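Local structure of hypothetical protein PH0832 (Pyrococcus horikoshii, 2P9X) at residues Ser2-Leu8 against Ile93-Glu99; Val26-Leu31 against Ala52-Phe57; Pro46-Lys50 against Leu86-Val90. The protein is of unknown function but binds zinc and belongs to the all-helical Nitrosopumilus output domain 5 family. One frame throughout, in Å; residues are numbered along the deposited sequence.

Interaction 1: residues Ser2-Leu8 against Ile93-Glu99; sequences SKGRDIL and IRKIYGE. With ZN (zinc ion), chain F; ACT (acetate ion), chain E.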
loop_
_atom_site.group_PDB
_atom_site.type_symbol
_atom_site.label_atom_id
_atom_site.label_comp_id
_atom_site.label_asym_id
_atom_site.label_seq_id
_atom_site.Cartn_x
_atom_site.Cartn_y
_atom_site.Cartn_z
ATOM N N SER A 2 -22.744 0.941 22.712
ATOM C CA SER A 2 -22.364 0.564 24.102
ATOM C C SER A 2 -21.120 1.323 24.525
ATOM O O SER A 2 -20.463 1.971 23.709
ATOM C CB SER A 2 -22.070 -0.931 24.173
ATOM O OG SER A 2 -20.976 -1.261 23.325
ATOM N N LYS A 3 -20.794 1.234 25.808
ATOM C CA LYS A 3 -19.607 1.900 26.318
ATOM C C LYS A 3 -18.364 1.377 25.596
ATOM O O LYS A 3 -17.484 2.149 25.222
ATOM C CB LYS A 3 -19.476 1.661 27.829
ATOM C CG LYS A 3 -20.509 2.420 28.656
ATOM C CD LYS A 3 -20.389 2.142 30.150
ATOM C CE LYS A 3 -20.862 0.743 30.510
ATOM N NZ LYS A 3 -20.877 0.543 31.990
ATOM N N GLY A 4 -18.297 0.064 25.391
ATOM C CA GLY A 4 -17.142 -0.513 24.722
ATOM C C GLY A 4 -17.046 -0.142 23.251
ATOM O O GLY A 4 -15.957 0.126 22.735
ATOM N N ARG A 5 -18.187 -0.118 22.571
ATOM C CA ARG A 5 -18.215 0.221 21.151
ATOM C C ARG A 5 -17.792 1.676 20.979
ATOM O O ARG A 5 -17.046 2.016 20.059
ATOM C CB ARG A 5 -19.626 0.004 20.603
ATOM C CG ARG A 5 -19.798 0.171 19.086
ATOM C CD ARG A 5 -21.181 -0.354 18.699
ATOM N NE ARG A 5 -21.444 -0.427 17.261
ATOM C CZ ARG A 5 -21.972 0.556 16.536
ATOM N NH1 ARG A 5 -22.288 1.710 17.103
ATOM N NH2 ARG A 5 -22.240 0.359 15.249
ATOM N N ASP A 6 -18.277 2.534 21.869
ATOM C CA ASP A 6 -17.944 3.955 21.828
ATOM C C ASP A 6 -16.450 4.169 22.063
ATOM O O ASP A 6 -15.786 4.863 21.296
ATOM C CB ASP A 6 -18.767 4.702 22.886
ATOM C CG ASP A 6 -18.431 6.178 22.960
ATOM O OD1 ASP A 6 -18.317 6.816 21.895
ATOM O OD2 ASP A 6 -18.299 6.699 24.084
ATOM N N ILE A 7 -15.918 3.551 23.111
ATOM C CA ILE A 7 -14.503 3.702 23.435
ATOM C C ILE A 7 -13.578 3.160 22.350
ATOM O O ILE A 7 -12.571 3.790 22.009
ATOM C CB ILE A 7 -14.169 3.019 24.773
ATOM C CG1 ILE A 7 -14.926 3.716 25.905
ATOM C CG2 ILE A 7 -12.676 3.090 25.034
ATOM C CD1 ILE A 7 -14.855 2.979 27.233
ATOM N N LEU A 8 -13.903 2.001 21.794
ATOM C CA LEU A 8 -13.039 1.452 20.752
ATOM C C LEU A 8 -13.085 2.316 19.496
ATOM O O LEU A 8 -12.050 2.640 18.921
ATOM C CB LEU A 8 -13.441 0.019 20.397
ATOM C CG LEU A 8 -12.606 -0.600 19.268
ATOM C CD1 LEU A 8 -11.130 -0.535 19.626
ATOM C CD2 LEU A 8 -13.035 -2.040 19.032
ATOM N N ILE A 93 -12.729 -6.210 25.602
ATOM C CA ILE A 93 -13.518 -5.022 25.921
ATOM C C ILE A 93 -14.933 -5.430 26.334
ATOM O O ILE A 93 -15.499 -4.873 27.275
ATOM C CB ILE A 93 -13.612 -4.069 24.716
ATOM C CG1 ILE A 93 -12.244 -3.442 24.441
ATOM C CG2 ILE A 93 -14.650 -2.982 24.993
ATOM C CD1 ILE A 93 -12.224 -2.575 23.188
ATOM N N ARG A 94 -15.506 -6.398 25.626
ATOM C CA ARG A 94 -16.848 -6.865 25.949
ATOM C C ARG A 94 -16.869 -7.518 27.331
ATOM O O ARG A 94 -17.859 -7.423 28.052
ATOM C CB ARG A 94 -17.342 -7.844 24.881
ATOM C CG ARG A 94 -17.635 -7.176 23.537
ATOM C CD ARG A 94 -17.965 -8.196 22.460
ATOM N NE ARG A 94 -19.171 -8.962 22.758
ATOM C CZ ARG A 94 -20.409 -8.506 22.607
ATOM N NH1 ARG A 94 -20.620 -7.276 22.155
ATOM N NH2 ARG A 94 -21.441 -9.285 22.903
ATOM N N LYS A 95 -15.772 -8.170 27.705
ATOM C CA LYS A 95 -15.697 -8.809 29.015
ATOM C C LYS A 95 -15.575 -7.755 30.110
ATOM O O LYS A 95 -16.165 -7.893 31.186
ATOM C CB LYS A 95 -14.503 -9.767 29.083
ATOM C CG LYS A 95 -14.619 -10.961 28.153
ATOM C CD LYS A 95 -13.479 -11.945 28.358
ATOM C CE LYS A 95 -13.601 -13.130 27.409
ATOM N NZ LYS A 95 -12.475 -14.092 27.573
ATOM N N ILE A 96 -14.816 -6.701 29.835
ATOM C CA ILE A 96 -14.627 -5.625 30.800
ATOM C C ILE A 96 -15.935 -4.899 31.112
ATOM O O ILE A 96 -16.218 -4.590 32.269
ATOM C CB ILE A 96 -13.595 -4.592 30.286
ATOM C CG1 ILE A 96 -12.200 -5.223 30.256
ATOM C CG2 ILE A 96 -13.604 -3.353 31.166
ATOM C CD1 ILE A 96 -11.121 -4.305 29.719
ATOM N N TYR A 97 -16.733 -4.640 30.081
ATOM C CA TYR A 97 -17.998 -3.927 30.254
ATOM C C TYR A 97 -19.227 -4.822 30.356
ATOM O O TYR A 97 -20.347 -4.331 30.513
ATOM C CB TYR A 97 -18.181 -2.931 29.107
ATOM C CG TYR A 97 -17.129 -1.851 29.100
ATOM C CD1 TYR A 97 -17.153 -0.828 30.047
ATOM C CD2 TYR A 97 -16.071 -1.885 28.194
ATOM C CE1 TYR A 97 -16.148 0.129 30.097
ATOM C CE2 TYR A 97 -15.058 -0.930 28.233
ATOM C CZ TYR A 97 -15.102 0.071 29.189
ATOM O OH TYR A 97 -14.089 0.994 29.258
ATOM N N GLY A 98 -19.017 -6.133 30.274
ATOM C CA GLY A 98 -20.129 -7.060 30.354
ATOM C C GLY A 98 -21.107 -6.838 29.218
ATOM O O GLY A 98 -22.318 -6.781 29.431
ATOM N N GLU A 99 -20.577 -6.709 28.006
ATOM C CA GLU A 99 -21.402 -6.483 26.825
ATOM C C GLU A 99 -21.460 -7.737 25.965
ATOM O O GLU A 99 -20.758 -8.714 26.305
ATOM C CB GLU A 99 -20.824 -5.342 25.991
ATOM C CG GLU A 99 -20.446 -4.128 26.798
ATOM C CD GLU A 99 -19.799 -3.053 25.955
ATOM O OE1 GLU A 99 -19.202 -3.392 24.914
ATOM O OE2 GLU A 99 -19.883 -1.870 26.340
ATOM O OXT GLU A 99 -22.201 -7.716 24.958
HETATM ZN ZN ZN F . -23.416 2.918 22.520
HETATM C C ACT E . -21.778 3.582 20.401
HETATM O O ACT E . -22.184 2.476 19.987
HETATM O OXT ACT E . -22.133 4.108 21.481
HETATM C CH3 ACT E . -20.772 4.342 19.534
#
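Gly4 lies against Ile93, Tyr97 and Glu99 where the two ends of the chain meet: the first turns of helix 3-19 pack on the last turn of helix 86-97 and the C-terminal residue behind it. The short axes run 9.5 Å apart at 134°, and the lack of a side chain at Gly4 makes the approach possible, since a CB there would collide with both Ile93 CG2 and the Glu99 carboxylate. Ile93 CG2 instead rests on Gly4 CA at 3.5 Å. Glu99 reaches back over the start of helix 3-19, with CG anti to its carbonyl carbon (chi1 -47°) and the chain beyond extended. Its OE2 takes the Gly4 N-H on the syn lone pair, at 2.7 Å from Gly4 N and 161° at the hydrogen, while Ser2 OG stands near both carboxylate oxygens. Ser2 OG also accepts from Arg5 N in an ST motif. A glutamine in place of Glu99 would probably weaken the hold on Gly4 N and leave the start of the helix without the side-chain carboxylate. Lys3 CB lies over one face of the Tyr97 ring, toward its rim, and Ile7 CD1 packs near Tyr97 CZ. On the far side Ser2 N binds zinc at 2.1 Å; an acetate, probably from the crystallisation liquor, also binds the metal and is held by Arg5 NH1 at 3.0 Å from its O. Tyr43 of helix 41-44 hydrogen-bonds Glu99 OE1, Asp44 pairs with Arg5, and Leu73 of helix 59-76 packs against Ile7, Leu8 and Ile93.

Interaction 2: residues Val26-Leu31 against Ala52-Phe57; sequences VLEAHL and AVSKLF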
loop_
_atom_site.group_PDB
_atom_site.type_symbol
_atom_site.label_atom_id
_atom_site.label_comp_id
_atom_site.label_asym_id
_atom_site.label_seq_id
_atom_site.Cartn_x
_atom_site.Cartn_y
_atom_site.Cartn_z
ATOM N N VAL A 26 -9.943 8.729 4.066
ATOM C CA VAL A 26 -9.599 7.666 3.132
ATOM C C VAL A 26 -10.153 6.316 3.574
ATOM O O VAL A 26 -10.795 5.612 2.788
ATOM C CB VAL A 26 -8.067 7.594 2.945
ATOM C CG1 VAL A 26 -7.673 6.340 2.175
ATOM C CG2 VAL A 26 -7.602 8.839 2.191
ATOM N N LEU A 27 -9.918 5.942 4.825
ATOM C CA LEU A 27 -10.432 4.656 5.284
ATOM C C LEU A 27 -11.958 4.653 5.278
ATOM O O LEU A 27 -12.577 3.667 4.893
ATOM C CB LEU A 27 -9.909 4.331 6.690
ATOM C CG LEU A 27 -10.383 3.003 7.300
ATOM C CD1 LEU A 27 -10.111 1.835 6.361
ATOM C CD2 LEU A 27 -9.656 2.798 8.631
ATOM N N GLU A 28 -12.573 5.755 5.691
ATOM C CA GLU A 28 -14.031 5.800 5.707
ATOM C C GLU A 28 -14.623 5.712 4.304
ATOM O O GLU A 28 -15.663 5.097 4.105
ATOM C CB GLU A 28 -14.514 7.049 6.438
ATOM C CG GLU A 28 -14.628 6.788 7.931
ATOM C CD GLU A 28 -14.601 8.034 8.770
ATOM O OE1 GLU A 28 -14.538 9.146 8.202
ATOM O OE2 GLU A 28 -14.618 7.895 10.014
ATOM N N ALA A 29 -13.957 6.310 3.325
ATOM C CA ALA A 29 -14.460 6.222 1.956
ATOM C C ALA A 29 -14.417 4.766 1.508
ATOM O O ALA A 29 -15.329 4.277 0.842
ATOM C CB ALA A 29 -13.612 7.076 1.028
ATOM N N HIS A 30 -13.334 4.081 1.861
ATOM C CA HIS A 30 -13.158 2.676 1.513
ATOM C C HIS A 30 -14.213 1.793 2.173
ATOM O O HIS A 30 -14.826 0.957 1.518
ATOM C CB HIS A 30 -11.765 2.219 1.939
ATOM C CG HIS A 30 -11.513 0.763 1.718
ATOM N ND1 HIS A 30 -11.411 0.206 0.461
ATOM C CD2 HIS A 30 -11.314 -0.248 2.595
ATOM C CE1 HIS A 30 -11.155 -1.085 0.573
ATOM N NE2 HIS A 30 -11.092 -1.387 1.859
ATOM N N LEU A 31 -14.436 1.978 3.469
ATOM C CA LEU A 31 -15.428 1.159 4.172
ATOM C C LEU A 31 -16.842 1.430 3.690
ATOM O O LEU A 31 -17.670 0.527 3.636
ATOM C CB LEU A 31 -15.352 1.397 5.684
ATOM C CG LEU A 31 -14.036 0.983 6.347
ATOM C CD1 LEU A 31 -14.071 1.421 7.809
ATOM C CD2 LEU A 31 -13.833 -0.528 6.237
ATOM N N ALA A 52 -11.013 -5.631 5.528
ATOM C CA ALA A 52 -11.224 -4.419 4.738
ATOM C C ALA A 52 -9.987 -3.534 4.671
ATOM O O ALA A 52 -9.656 -3.010 3.616
ATOM C CB ALA A 52 -12.403 -3.616 5.296
ATOM N N VAL A 53 -9.309 -3.344 5.800
ATOM C CA VAL A 53 -8.109 -2.520 5.800
ATOM C C VAL A 53 -7.021 -3.199 4.966
ATOM O O VAL A 53 -6.248 -2.533 4.277
ATOM C CB VAL A 53 -7.589 -2.288 7.238
ATOM C CG1 VAL A 53 -6.341 -1.417 7.211
ATOM C CG2 VAL A 53 -8.683 -1.649 8.077
ATOM N N SER A 54 -6.958 -4.527 5.033
ATOM C CA SER A 54 -5.965 -5.266 4.264
ATOM C C SER A 54 -6.233 -5.069 2.771
ATOM O O SER A 54 -5.302 -4.982 1.977
ATOM C CB SER A 54 -6.015 -6.760 4.604
ATOM O OG SER A 54 -4.959 -7.454 3.954
ATOM N N LYS A 55 -7.503 -4.983 2.391
ATOM C CA LYS A 55 -7.832 -4.778 0.980
ATOM C C LYS A 55 -7.454 -3.372 0.520
ATOM O O LYS A 55 -7.183 -3.145 -0.655
ATOM C CB LYS A 55 -9.317 -5.037 0.730
ATOM C CG LYS A 55 -9.624 -6.511 0.533
ATOM C CD LYS A 55 -11.105 -6.806 0.605
ATOM C CE LYS A 55 -11.353 -8.299 0.434
ATOM N NZ LYS A 55 -12.793 -8.640 0.595
ATOM N N LEU A 56 -7.412 -2.431 1.453
ATOM C CA LEU A 56 -7.057 -1.062 1.113
ATOM C C LEU A 56 -5.559 -0.840 0.920
ATOM O O LEU A 56 -5.128 -0.313 -0.107
ATOM C CB LEU A 56 -7.576 -0.113 2.201
ATOM C CG LEU A 56 -7.236 1.374 2.066
ATOM C CD1 LEU A 56 -7.760 1.930 0.747
ATOM C CD2 LEU A 56 -7.856 2.125 3.240
ATOM N N PHE A 57 -4.765 -1.266 1.900
ATOM C CA PHE A 57 -3.321 -1.052 1.867
ATOM C C PHE A 57 -2.444 -2.296 1.902
ATOM O O PHE A 57 -1.226 -2.180 1.832
ATOM C CB PHE A 57 -2.907 -0.177 3.052
ATOM C CG PHE A 57 -3.502 1.203 3.043
ATOM C CD1 PHE A 57 -3.266 2.071 1.987
ATOM C CD2 PHE A 57 -4.238 1.658 4.137
ATOM C CE1 PHE A 57 -3.747 3.383 2.018
ATOM C CE2 PHE A 57 -4.723 2.969 4.180
ATOM C CZ PHE A 57 -4.474 3.829 3.119
#
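His30 and Leu56 carry this contact, in which helix 23-35 crosses helix 46-57 at 112° with the short axes 10.3 Å apart. The His30 side chain leaves its helix with CG anti to the backbone N (chi1 176°), which carries the imidazole across to the other helix. There Leu56 CB sits over one face of the ring, 3.8 Å from its centroid in a CH-pi contact, and Leu56 CD1 lies near His30 CG and ND1. The two side chains run past each other in opposite directions. At the tip of the ring, NE2 donates to Ala52 O at 2.8 Å; the bond is bent, 134° at the hydrogen, and the donor stands above the carbonyl plane. The same carbonyl receives a weak backbone bond from Leu56 N, so the imidazole joins a helical acceptor already in use.

Leu27 is the third main contributor. Its CD1 meets Leu56 CD2 at 3.9 Å and Val53 CG2 at 4.1 Å, so it touches both, one turn before His30. Leu31 CD2 presses on Ala52 CB at 3.5 Å, and Val26 CG1 reaches Phe57 CZ at the other end.

The second nitrogen of His30, ND1, is hydrogen-bonded to Tyr60 OH of the second subunit, whose ring also meets the imidazole, and Val26 of the third subunit packs on His30. With NE2 a donor within its own chain and ND1 engaged across a subunit boundary, the buried imidazole has both nitrogens satisfied and its rotation fixed, so an otherwise apolar helix crossing is tied directly to the tetrameric assembly.

Interaction 3: residues Pro46-Lys50 against Leu86-Val90; sequences PQKFK and LEELV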
loop_
_atom_site.group_PDB
_atom_site.type_symbol
_atom_site.label_atom_id
_atom_site.label_comp_id
_atom_site.label_asym_id
_atom_site.label_seq_id
_atom_site.Cartn_x
_atom_site.Cartn_y
_atom_site.Cartn_z
ATOM N N PRO A 46 -14.750 -7.207 13.974
ATOM C CA PRO A 46 -13.304 -6.989 13.859
ATOM C C PRO A 46 -12.611 -7.733 12.723
ATOM O O PRO A 46 -11.735 -7.176 12.058
ATOM C CB PRO A 46 -12.773 -7.374 15.247
ATOM C CG PRO A 46 -13.846 -8.192 15.911
ATOM C CD PRO A 46 -15.112 -7.623 15.341
ATOM N N GLN A 47 -12.998 -8.982 12.485
ATOM C CA GLN A 47 -12.384 -9.744 11.406
ATOM C C GLN A 47 -12.664 -9.088 10.050
ATOM O O GLN A 47 -11.769 -8.982 9.210
ATOM C CB GLN A 47 -12.894 -11.193 11.405
ATOM C CG GLN A 47 -12.405 -12.004 10.209
ATOM C CD GLN A 47 -12.783 -13.476 10.284
ATOM O OE1 GLN A 47 -12.655 -14.207 9.301
ATOM N NE2 GLN A 47 -13.238 -13.919 11.451
ATOM N N LYS A 48 -13.899 -8.641 9.843
ATOM C CA LYS A 48 -14.268 -7.999 8.583
ATOM C C LYS A 48 -13.546 -6.658 8.443
ATOM O O LYS A 48 -13.126 -6.279 7.350
ATOM C CB LYS A 48 -15.783 -7.791 8.516
ATOM C CG LYS A 48 -16.280 -7.275 7.174
ATOM C CD LYS A 48 -17.796 -7.337 7.068
ATOM C CE LYS A 48 -18.297 -8.772 7.151
ATOM N NZ LYS A 48 -17.707 -9.634 6.087
ATOM N N PHE A 49 -13.401 -5.945 9.556
ATOM C CA PHE A 49 -12.719 -4.656 9.542
ATOM C C PHE A 49 -11.257 -4.882 9.147
ATOM O O PHE A 49 -10.710 -4.165 8.302
ATOM C CB PHE A 49 -12.817 -3.995 10.929
ATOM C CG PHE A 49 -12.025 -2.719 11.060
ATOM C CD1 PHE A 49 -12.584 -1.500 10.688
ATOM C CD2 PHE A 49 -10.722 -2.737 11.544
ATOM C CE1 PHE A 49 -11.855 -0.315 10.797
ATOM C CE2 PHE A 49 -9.979 -1.553 11.661
ATOM C CZ PHE A 49 -10.550 -0.343 11.285
ATOM N N LYS A 50 -10.625 -5.888 9.749
ATOM C CA LYS A 50 -9.235 -6.189 9.435
ATOM C C LYS A 50 -9.095 -6.549 7.961
ATOM O O LYS A 50 -8.175 -6.089 7.284
ATOM C CB LYS A 50 -8.731 -7.339 10.310
ATOM C CG LYS A 50 -8.297 -6.879 11.692
ATOM C CD LYS A 50 -7.891 -8.048 12.585
ATOM C CE LYS A 50 -7.115 -9.105 11.824
ATOM N NZ LYS A 50 -6.076 -9.756 12.675
ATOM N N LEU A 86 -7.150 -7.691 16.971
ATOM C CA LEU A 86 -8.329 -6.857 17.149
ATOM C C LEU A 86 -9.506 -7.695 17.662
ATOM O O LEU A 86 -10.307 -7.213 18.463
ATOM C CB LEU A 86 -8.695 -6.168 15.830
ATOM C CG LEU A 86 -9.809 -5.121 15.879
ATOM C CD1 LEU A 86 -9.391 -3.952 16.768
ATOM C CD2 LEU A 86 -10.090 -4.630 14.470
ATOM N N GLU A 87 -9.608 -8.945 17.205
ATOM C CA GLU A 87 -10.692 -9.824 17.644
ATOM C C GLU A 87 -10.601 -10.060 19.143
ATOM O O GLU A 87 -11.609 -9.999 19.853
ATOM C CB GLU A 87 -10.646 -11.174 16.918
ATOM C CG GLU A 87 -11.023 -11.095 15.457
ATOM C CD GLU A 87 -9.817 -10.966 14.551
ATOM O OE1 GLU A 87 -8.808 -10.365 14.972
ATOM O OE2 GLU A 87 -9.889 -11.464 13.410
ATOM N N GLU A 88 -9.393 -10.338 19.623
ATOM C CA GLU A 88 -9.190 -10.559 21.050
ATOM C C GLU A 88 -9.446 -9.267 21.815
ATOM O O GLU A 88 -9.945 -9.290 22.942
ATOM C CB GLU A 88 -7.763 -11.032 21.327
ATOM C CG GLU A 88 -7.467 -12.431 20.830
ATOM C CD GLU A 88 -6.027 -12.846 21.073
ATOM O OE1 GLU A 88 -5.249 -12.040 21.632
ATOM O OE2 GLU A 88 -5.675 -13.983 20.699
ATOM N N LEU A 89 -9.101 -8.135 21.199
ATOM C CA LEU A 89 -9.289 -6.835 21.835
ATOM C C LEU A 89 -10.770 -6.546 22.062
ATOM O O LEU A 89 -11.162 -6.058 23.126
ATOM C CB LEU A 89 -8.672 -5.726 20.975
ATOM C CG LEU A 89 -8.687 -4.315 21.571
ATOM C CD1 LEU A 89 -7.756 -4.253 22.780
ATOM C CD2 LEU A 89 -8.264 -3.300 20.515
ATOM N N VAL A 90 -11.592 -6.839 21.058
ATOM C CA VAL A 90 -13.026 -6.614 21.165
ATOM C C VAL A 90 -13.605 -7.563 22.207
ATOM O O VAL A 90 -14.473 -7.183 22.993
ATOM C CB VAL A 90 -13.725 -6.838 19.801
ATOM C CG1 VAL A 90 -15.238 -6.819 19.969
ATOM C CG2 VAL A 90 -13.290 -5.744 18.824
#
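Pro46 and Leu86 interlock where the first turn of helix 46-57 faces the first turn of helix 86-97. The short axes lie 9.5 Å apart at 147°, so the two helices run roughly antiparallel. The proline ring is the main bump on its side. It enters the hollow bounded by Leu86, Glu87 and Val90: its CB touches Leu86 CG at 3.8 Å, and its CG reaches Val90 CG2 also at 3.8 Å and lies near Glu87 CA. The backbones come close, Pro46 CA and Glu87 CA 5.4 Å apart, which is consistent with the compact ring.

The answering bump is Leu86. Its CG stands anti to the backbone N (chi1 -173°), which sends CD2 into the hollow formed by Pro46, Phe49 and Lys50, where it meets Phe49 CD2 at 3.5 Å. The aliphatic chain of Lys50 forms the remaining wall, its CD passing Leu86 CB at 3.8 Å as the two side chains slide by in opposite directions.

Glu87 bends at chi2 (95°) and folds back beside the proline, its OE2 lying near Gln47 CB. Its OE1 makes a long salt bridge of 3.6 Å with Lys50 NZ, whose stronger mate is Glu66 on helix 59-76. So long a pairing probably does little for Glu87 OE1, buried here without a hydrogen bond.

Ile69 of helix 59-76 packs on Leu86, Leu31 of helix 23-35 backs Phe49, and Leu8 of helix 3-19 reaches Val90. This is a partly buried helix-helix contact of an all-helical domain, Leu86 and Phe49 turned inward, Lys50 and Glu87 at its margin.

Interaction 3 lies between the other two and touches both. Helix 86-97 links it to interaction 1, where Leu8 CD2 meets Val90 CG2 at 3.7 Å, and helix 46-57 links it to interaction 2, where Leu31 CD1 meets Phe49 CE1 at 4.1 Å. Interactions 1 and 2 do not touch: their centres are 24 Å apart, on opposite sides of the chain's centre. Along the sequence both others are nested within the loop closed by interaction 1, while interactions 2 and 3 cross. Zinc lies at the terminal end, about 13 Å from the side chain of Val90, whereas subunit contacts gather at interaction 2, which also contains Glu28, part of another zinc site not occupied in this chain.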